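Local coordinates for protein possible galactose mutarotase (Streptomyces platensis subsp. rosaceus, PDB 4RNL) that probably interconverts the alpha and beta anomers of galactose or a related aldose, though its function is unproven, at residues D314-N317 and S323-L326. Numbering follows the deposited sequence.
With PO4 (phosphate ion), chain I.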
loop_
_atom_site.group_PDB
_atom_site.type_symbol
_atom_site.label_atom_id
_atom_site.label_comp_id
_atom_site.label_asym_id
_atom_site.label_seq_id
_atom_site.Cartn_x
_atom_site.Cartn_y
_atom_site.Cartn_z
ATOM N N ASP A 314 0.662 -9.756 11.921
ATOM C CA ASP A 314 1.034 -10.258 13.244
ATOM C C ASP A 314 2.396 -10.954 13.283
ATOM O O ASP A 314 2.662 -11.749 14.180
ATOM C CB ASP A 314 -0.051 -11.181 13.824
ATOM C CG ASP A 314 0.038 -11.298 15.338
ATOM O OD1 ASP A 314 0.444 -10.299 15.976
ATOM O OD2 ASP A 314 -0.279 -12.377 15.895
ATOM N N SER A 315 3.261 -10.655 12.317
ATOM C CA SER A 315 4.592 -11.286 12.299
ATOM C C SER A 315 5.432 -11.085 13.566
ATOM O O SER A 315 6.156 -12.010 13.971
ATOM C CB SER A 315 5.385 -10.872 11.050
ATOM O OG SER A 315 4.735 -11.328 9.867
ATOM N N PRO A 316 5.339 -9.906 14.218
ATOM C CA PRO A 316 6.128 -9.772 15.451
ATOM C C PRO A 316 5.707 -10.733 16.568
ATOM O O PRO A 316 6.440 -10.895 17.544
ATOM C CB PRO A 316 5.868 -8.318 15.867
ATOM C CG PRO A 316 5.633 -7.614 14.559
ATOM C CD PRO A 316 4.791 -8.602 13.789
ATOM N N ASN A 317 4.545 -11.363 16.427
ATOM C CA ASN A 317 4.105 -12.371 17.392
ATOM C C ASN A 317 4.110 -13.778 16.815
ATOM O O ASN A 317 3.636 -14.716 17.451
ATOM C CB ASN A 317 2.696 -12.036 17.890
ATOM C CG ASN A 317 2.684 -10.863 18.833
ATOM O OD1 ASN A 317 3.473 -10.817 19.784
ATOM N ND2 ASN A 317 1.803 -9.891 18.572
ATOM N N SER A 323 10.653 -13.093 8.882
ATOM C CA SER A 323 10.989 -12.124 9.932
ATOM C C SER A 323 10.797 -10.689 9.459
ATOM O O SER A 323 11.174 -10.341 8.345
ATOM C CB SER A 323 12.436 -12.304 10.380
ATOM O OG SER A 323 12.779 -11.385 11.413
ATOM N N THR A 324 10.213 -9.859 10.316
ATOM C CA THR A 324 10.154 -8.424 10.053
ATOM C C THR A 324 11.152 -7.649 10.920
ATOM O O THR A 324 11.109 -6.420 10.971
ATOM C CB THR A 324 8.745 -7.879 10.292
ATOM O OG1 THR A 324 8.375 -8.092 11.659
ATOM C CG2 THR A 324 7.745 -8.603 9.391
ATOM N N VAL A 325 12.055 -8.358 11.594
ATOM C CA VAL A 325 13.026 -7.687 12.468
ATOM C C VAL A 325 14.113 -6.988 11.647
ATOM O O VAL A 325 14.577 -7.518 10.632
ATOM C CB VAL A 325 13.652 -8.692 13.475
ATOM C CG1 VAL A 325 14.755 -8.035 14.326
ATOM C CG2 VAL A 325 12.574 -9.247 14.370
ATOM N N LEU A 326 14.498 -5.785 12.069
ATOM C CA LEU A 326 15.645 -5.090 11.483
ATOM C C LEU A 326 16.608 -4.730 12.612
ATOM O O LEU A 326 16.177 -4.258 13.667
ATOM C CB LEU A 326 15.209 -3.822 10.743
ATOM C CG LEU A 326 16.344 -3.032 10.083
ATOM C CD1 LEU A 326 16.935 -3.827 8.918
ATOM C CD2 LEU A 326 15.882 -1.657 9.616
HETATM P P PO4 I . 12.641 -16.392 9.252
HETATM O O1 PO4 I . 13.117 -16.091 10.653
HETATM O O2 PO4 I . 13.529 -17.452 8.643
HETATM O O3 PO4 I . 12.695 -15.150 8.386
HETATM O O4 PO4 I . 11.222 -16.909 9.334
HETATM O O HOH W 1 8.846 -10.712 12.704
#
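Thr324 directs both branches of its side chain at the 3-10 turn of residues 315-317. Its methyl CG2 packs against CB of Ser315 at 3.7 Å, while its hydroxyl OG1 lies 4.0 Å from CG of Pro316, a van der Waals approach in which the two side chains cross at about a right angle. Both branches reach the turn because OG1 sits between the backbone N and the carbonyl carbon (chi1 61°), which swings CG2 to the side of the backbone N and against Ser315. No direct hydrogen bond joins the two segments; a water bridges them instead, accepting from Thr324 N at 2.9 Å and donating weakly to Ser315 O. Ser315 OG is hydrogen-bonded to Phe312 O within its own loop and lies 4.1 Å from Thr324 CG2. The contact joins two parts of the connection between strand 305-310 and strand 325-326 in the galactose mutarotase-like beta-sandwich, where the chain turns back to form the short strand 325-326, paired antiparallel with strand 175-176. With an alanine here in place of Thr324, OG1 and CG2 would both go, which is likely to open a gap beside Ser315 CB and Pro316 CG. On the far side of the turn, Asn317 ND2 donates to Asp314 OD1 at 3.0 Å, meeting the carboxylate on its syn side, tilted 18° from the carboxylate plane, with the oxygen nearly in the amide plane, and Asn317 N bonds to Asp314 O. Just before the strand, Ser323 OG accepts from Val325 N in an ST turn, and Ser323 N donates to O3 of a phosphate ion, probably from the crystallisation liquor, at 2.9 Å.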